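Local coordinates for putative large adhesion protein (Lap) involved in biofilm formation (Marinobacter hydrocarbonoclasticus ATCC 49840, PDB 6M8M), which probably binds sugars through a calcium-dependent PA14 domain, as part of a large RTX adhesin involved in biofilm formation, at residues S163-T168 with I190-Q195; H173-V178 with E200-Q205. All coordinates share one frame; numbering follows the deposited sequence.

In the fold
Contact 1 spans two strands of one sheet, whereas contact 2 joins the two sheets of the sandwich. In contact 1, S163-T168 meets I190-Q195 partly at the surface, through the polar side chains of Glu164 and Gln195, and partly in the buried layer, through Phe165 and Leu192. Contact 2, H173-V178 with E200-Q205, is wholly buried and apolar. Both reach the same sheet, through strands 186-194 and 200-201, which run antiparallel as neighbours, with probable hydrogen bonds from Phe202 N to Ile190 O (2.8 Å) and from Leu192 N to Glu200 O (2.9 Å). Phe202 also packs on Ile190 and Leu192, so a single apolar layer runs through both contacts.

Contact 1: residues S163-T168 with I190-Q195; sequences SEFTLT and IELREQ
The carboxylate of Glu164 lies against the outer half of the Gln195 side chain, its OE1 3.6 Å from Gln195 CG. The two stretched-out side chains meet almost perpendicularly, and their flat ends are turned 76° apart, so carboxylate and amide do not stack. Gln195 reaches across with CG anti to its backbone N (chi1 -179°). Both residues are exposed. Arg193 NH2, itself hydrogen-bonded to Gln130, stays 5.8 Å from Glu164 OE1, too far for a salt bridge, though its charge may still favour the ionised carboxylate.

Beside this polar pair, toward the buried side, the contact turns apolar. Phe165 CB points away from the facing segment, yet the ring swings back until its far carbon, CZ, comes within 4.3 Å of Leu192 CD1, a loose, oblique approach. Ser163 O and Leu167 CD2 both lie in the plane of the ring at its edge. Tyr129 and Val143 pack against Phe165, and Phe131 against Leu192.

Strand 128-136 pairs with both strand 158-166 and strand 186-194, and Phe165 and Leu192 meet over this intervening neighbour. They sit on the inner face of an antiparallel sheet, with Glu164 and Gln195 at its exposed rim, in the beta-sandwich of the PA14 domain.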
loop_
_atom_site.group_PDB
_atom_site.type_symbol
_atom_site.label_atom_id
_atom_site.label_comp_id
_atom_site.label_asym_id
_atom_site.label_seq_id
_atom_site.Cartn_x
_atom_site.Cartn_y
_atom_site.Cartn_z
ATOM N N SER A 163 1.954 -11.580 10.318
ATOM C CA SER A 163 1.749 -12.094 11.665
ATOM C C SER A 163 0.332 -11.816 12.154
ATOM O O SER A 163 -0.272 -10.795 11.817
ATOM C CB SER A 163 2.753 -11.493 12.649
ATOM O OG SER A 163 2.807 -10.085 12.566
ATOM N N GLU A 164 -0.200 -12.731 12.963
ATOM C CA GLU A 164 -1.441 -12.456 13.666
ATOM C C GLU A 164 -1.232 -11.265 14.587
ATOM O O GLU A 164 -0.158 -11.101 15.179
ATOM C CB GLU A 164 -1.898 -13.685 14.448
ATOM C CG GLU A 164 -2.302 -14.843 13.544
ATOM C CD GLU A 164 -2.713 -16.099 14.290
ATOM O OE1 GLU A 164 -3.464 -16.911 13.724
ATOM O OE2 GLU A 164 -2.271 -16.284 15.435
ATOM N N PHE A 165 -2.241 -10.409 14.679
ATOM C CA PHE A 165 -2.193 -9.269 15.578
ATOM C C PHE A 165 -3.537 -9.160 16.274
ATOM O O PHE A 165 -4.578 -9.431 15.675
ATOM C CB PHE A 165 -1.814 -7.962 14.853
ATOM C CG PHE A 165 -2.759 -7.552 13.767
ATOM C CD1 PHE A 165 -2.625 -8.058 12.484
ATOM C CD2 PHE A 165 -3.751 -6.616 14.003
ATOM C CE1 PHE A 165 -3.479 -7.669 11.482
ATOM C CE2 PHE A 165 -4.608 -6.224 12.982
ATOM C CZ PHE A 165 -4.465 -6.748 11.727
ATOM N N THR A 166 -3.506 -8.756 17.531
ATOM C CA THR A 166 -4.722 -8.541 18.313
ATOM C C THR A 166 -4.854 -7.055 18.569
ATOM O O THR A 166 -3.901 -6.402 18.996
ATOM C CB THR A 166 -4.660 -9.346 19.610
ATOM O OG1 THR A 166 -4.600 -10.740 19.266
ATOM C CG2 THR A 166 -5.865 -9.090 20.480
ATOM N N LEU A 167 -6.019 -6.511 18.276
ATOM C CA LEU A 167 -6.213 -5.079 18.474
ATOM C C LEU A 167 -6.015 -4.741 19.944
ATOM O O LEU A 167 -6.433 -5.485 20.828
ATOM C CB LEU A 167 -7.596 -4.669 17.994
ATOM C CG LEU A 167 -7.897 -4.983 16.527
ATOM C CD1 LEU A 167 -9.333 -4.588 16.181
ATOM C CD2 LEU A 167 -6.931 -4.294 15.593
ATOM N N THR A 168 -5.341 -3.624 20.194
ATOM C CA THR A 168 -4.920 -3.239 21.537
ATOM C C THR A 168 -5.303 -1.791 21.801
ATOM O O THR A 168 -5.139 -0.929 20.933
ATOM C CB THR A 168 -3.395 -3.435 21.678
ATOM O OG1 THR A 168 -3.064 -4.815 21.443
ATOM C CG2 THR A 168 -2.917 -3.052 23.065
ATOM N N ILE A 190 -3.714 -6.982 -1.151
ATOM C CA ILE A 190 -3.746 -7.171 0.289
ATOM C C ILE A 190 -5.050 -7.857 0.662
ATOM O O ILE A 190 -6.135 -7.401 0.274
ATOM C CB ILE A 190 -3.594 -5.834 1.037
ATOM C CG1 ILE A 190 -2.294 -5.157 0.615
ATOM C CG2 ILE A 190 -3.648 -6.051 2.538
ATOM C CD1 ILE A 190 -2.021 -3.829 1.270
ATOM N N GLU A 191 -4.932 -8.941 1.423
ATOM C CA GLU A 191 -6.059 -9.640 2.009
ATOM C C GLU A 191 -5.983 -9.554 3.524
ATOM O O GLU A 191 -4.901 -9.488 4.105
ATOM C CB GLU A 191 -6.048 -11.118 1.624
ATOM C CG GLU A 191 -6.203 -11.427 0.159
ATOM C CD GLU A 191 -5.709 -12.815 -0.172
ATOM O OE1 GLU A 191 -6.546 -13.669 -0.546
ATOM O OE2 GLU A 191 -4.496 -13.061 -0.022
ATOM N N LEU A 192 -7.142 -9.597 4.166
ATOM C CA LEU A 192 -7.260 -9.579 5.621
ATOM C C LEU A 192 -8.219 -10.681 6.038
ATOM O O LEU A 192 -9.243 -10.897 5.382
ATOM C CB LEU A 192 -7.799 -8.220 6.058
ATOM C CG LEU A 192 -8.010 -8.035 7.559
ATOM C CD1 LEU A 192 -6.719 -8.088 8.327
ATOM C CD2 LEU A 192 -8.690 -6.690 7.831
ATOM N N ARG A 193 -7.889 -11.371 7.122
ATOM C CA ARG A 193 -8.821 -12.305 7.731
ATOM C C ARG A 193 -8.818 -12.127 9.237
ATOM O O ARG A 193 -7.860 -11.634 9.835
ATOM C CB ARG A 193 -8.481 -13.753 7.409
ATOM C CG ARG A 193 -7.209 -14.261 8.025
ATOM C CD ARG A 193 -7.030 -15.686 7.588
ATOM N NE ARG A 193 -5.752 -16.235 7.967
ATOM C CZ ARG A 193 -5.393 -17.498 7.736
ATOM N NH1 ARG A 193 -6.244 -18.338 7.154
ATOM N NH2 ARG A 193 -4.201 -17.916 8.091
ATOM N N GLU A 194 -9.900 -12.572 9.858
ATOM C CA GLU A 194 -9.899 -12.858 11.279
ATOM C C GLU A 194 -9.312 -14.244 11.474
ATOM O O GLU A 194 -9.471 -15.126 10.627
ATOM C CB GLU A 194 -11.322 -12.804 11.820
ATOM C CG GLU A 194 -11.391 -12.934 13.326
ATOM C CD GLU A 194 -12.770 -12.629 13.904
ATOM O OE1 GLU A 194 -13.716 -12.388 13.125
ATOM O OE2 GLU A 194 -12.912 -12.621 15.145
ATOM N N GLN A 195 -8.585 -14.428 12.569
ATOM C CA GLN A 195 -8.079 -15.744 12.932
ATOM C C GLN A 195 -9.215 -16.763 12.916
ATOM O O GLN A 195 -10.288 -16.530 13.480
ATOM C CB GLN A 195 -7.471 -15.655 14.328
ATOM C CG GLN A 195 -6.871 -16.945 14.870
ATOM C CD GLN A 195 -6.388 -16.761 16.285
ATOM O OE1 GLN A 195 -5.206 -16.920 16.593
ATOM N NE2 GLN A 195 -7.300 -16.407 17.161
#

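Contact 2: residues H173-V178 with E200-Q205; sequences HSVEIV and EIFGSQ
Two sheets of the PA14 beta-sandwich face each other here, and Phe202 bridges the interior between them. Val175 and Ile177, two residues apart on strand 174-181 of one sheet, point the same way, toward the segment E200-Q205, which begins in strand 200-201 of the other sheet. The backbones stay well apart, with 11.5 Å between Val175 CA and Gly203 CA, so side chains alone make the contact and no hydrogen bond crosses it.

Phe202 carries its side of the contact. With CG anti to the backbone N (chi1 -177°), its ring extends from the chain toward strand 174-181. Val175 meets the ring at its rim: CG1 lies near the ring plane, 4.4 Å from Phe202 CZ, and so faces the hydrogen-bearing edge, in a looser approach, rather than the pi cloud. All three residues are buried.

Other apolar groups complete this core. Phe131 meets Phe202 in an edge-to-face ring pair, Leu38 and Leu122 touch both Val175 and Phe202, and Ile190 packs against both Ile177 and Phe202. Between the two inward residues, Glu176 belongs to the other face of its strand, where it forms a salt bridge with Lys61; this is the usual alternation of a strand with one face buried.

The closer approach to the ring is made by Ile177. With CG1 anti to the carbonyl carbon (chi1 -60°), its longer branch points into the interior, and the two side chains run antiparallel past one another, bringing the terminal methyl CD1 obliquely to 3.8 Å from Phe202 CE2.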
loop_
_atom_site.group_PDB
_atom_site.type_symbol
_atom_site.label_atom_id
_atom_site.label_comp_id
_atom_site.label_asym_id
_atom_site.label_seq_id
_atom_site.Cartn_x
_atom_site.Cartn_y
_atom_site.Cartn_z
ATOM N N HIS A 173 -8.004 2.209 15.557
ATOM C CA HIS A 173 -6.897 1.303 15.276
ATOM C C HIS A 173 -6.304 1.704 13.938
ATOM O O HIS A 173 -6.820 1.349 12.876
ATOM C CB HIS A 173 -7.392 -0.132 15.290
ATOM C CG HIS A 173 -7.948 -0.536 16.615
ATOM N ND1 HIS A 173 -7.159 -0.640 17.735
ATOM C CD2 HIS A 173 -9.210 -0.825 17.011
ATOM C CE1 HIS A 173 -7.907 -0.991 18.768
ATOM N NE2 HIS A 173 -9.153 -1.115 18.353
ATOM N N SER A 174 -5.207 2.433 13.993
ATOM C CA SER A 174 -4.605 2.961 12.788
ATOM C C SER A 174 -3.975 1.844 11.971
ATOM O O SER A 174 -3.449 0.866 12.511
ATOM C CB SER A 174 -3.530 3.973 13.159
ATOM O OG SER A 174 -2.448 3.319 13.814
ATOM N N VAL A 175 -4.049 1.984 10.659
ATOM C CA VAL A 175 -3.331 1.132 9.725
ATOM C C VAL A 175 -2.581 2.025 8.749
ATOM O O VAL A 175 -3.119 3.028 8.266
ATOM C CB VAL A 175 -4.275 0.131 9.023
ATOM C CG1 VAL A 175 -5.396 0.825 8.241
ATOM C CG2 VAL A 175 -3.476 -0.804 8.126
ATOM N N GLU A 176 -1.314 1.695 8.523
ATOM C CA GLU A 176 -0.458 2.425 7.597
ATOM C C GLU A 176 0.269 1.416 6.738
ATOM O O GLU A 176 0.927 0.510 7.263
ATOM C CB GLU A 176 0.549 3.308 8.322
ATOM C CG GLU A 176 1.514 3.995 7.365
ATOM C CD GLU A 176 2.354 5.074 8.017
ATOM O OE1 GLU A 176 1.830 5.797 8.890
ATOM O OE2 GLU A 176 3.542 5.202 7.640
ATOM N N ILE A 177 0.138 1.566 5.429
ATOM C CA ILE A 177 0.764 0.689 4.448
ATOM C C ILE A 177 1.669 1.534 3.583
ATOM O O ILE A 177 1.233 2.571 3.063
ATOM C CB ILE A 177 -0.300 0.007 3.574
ATOM C CG1 ILE A 177 -1.234 -0.834 4.443
ATOM C CG2 ILE A 177 0.338 -0.817 2.467
ATOM C CD1 ILE A 177 -2.578 -1.059 3.835
ATOM N N VAL A 178 2.906 1.091 3.402
ATOM C CA VAL A 178 3.767 1.662 2.372
ATOM C C VAL A 178 4.156 0.534 1.426
ATOM O O VAL A 178 4.317 -0.620 1.845
ATOM C CB VAL A 178 4.998 2.405 2.922
ATOM C CG1 VAL A 178 4.575 3.553 3.833
ATOM C CG2 VAL A 178 5.938 1.461 3.618
ATOM N N GLU A 200 -10.281 -12.077 2.850
ATOM C CA GLU A 200 -11.063 -11.181 2.017
ATOM C C GLU A 200 -10.126 -10.103 1.485
ATOM O O GLU A 200 -9.197 -9.693 2.181
ATOM C CB GLU A 200 -12.169 -10.501 2.866
ATOM C CG GLU A 200 -13.160 -11.479 3.503
ATOM C CD GLU A 200 -14.036 -10.859 4.593
ATOM O OE1 GLU A 200 -14.854 -11.600 5.179
ATOM O OE2 GLU A 200 -13.915 -9.651 4.889
ATOM N N ILE A 201 -10.385 -9.607 0.271
ATOM C CA ILE A 201 -9.609 -8.472 -0.225
ATOM C C ILE A 201 -9.815 -7.282 0.702
ATOM O O ILE A 201 -10.949 -6.888 1.004
ATOM C CB ILE A 201 -9.996 -8.123 -1.671
ATOM C CG1 ILE A 201 -9.702 -9.276 -2.621
ATOM C CG2 ILE A 201 -9.259 -6.849 -2.121
ATOM C CD1 ILE A 201 -8.230 -9.569 -2.815
ATOM N N PHE A 202 -8.714 -6.684 1.139
ATOM C CA PHE A 202 -8.755 -5.568 2.070
ATOM C C PHE A 202 -9.211 -4.301 1.376
ATOM O O PHE A 202 -8.847 -4.017 0.237
ATOM C CB PHE A 202 -7.345 -5.383 2.629
ATOM C CG PHE A 202 -7.194 -4.320 3.668
ATOM C CD1 PHE A 202 -7.887 -4.383 4.854
ATOM C CD2 PHE A 202 -6.280 -3.292 3.490
ATOM C CE1 PHE A 202 -7.710 -3.420 5.826
ATOM C CE2 PHE A 202 -6.101 -2.338 4.446
ATOM C CZ PHE A 202 -6.796 -2.400 5.615
ATOM N N GLY A 203 -10.033 -3.531 2.066
ATOM C CA GLY A 203 -10.543 -2.306 1.492
ATOM C C GLY A 203 -11.640 -1.682 2.309
ATOM O O GLY A 203 -11.614 -1.721 3.541
ATOM N N SER A 204 -12.622 -1.113 1.605
ATOM C CA SER A 204 -13.698 -0.367 2.250
ATOM C C SER A 204 -14.456 -1.195 3.277
ATOM O O SER A 204 -14.998 -0.638 4.238
ATOM C CB SER A 204 -14.676 0.139 1.193
ATOM O OG SER A 204 -14.083 1.156 0.418
ATOM N N GLN A 205 -14.543 -2.510 3.080
ATOM C CA GLN A 205 -15.219 -3.371 4.048
ATOM C C GLN A 205 -14.557 -3.337 5.418
ATOM O O GLN A 205 -15.213 -3.668 6.419
ATOM C CB GLN A 205 -15.226 -4.803 3.494
#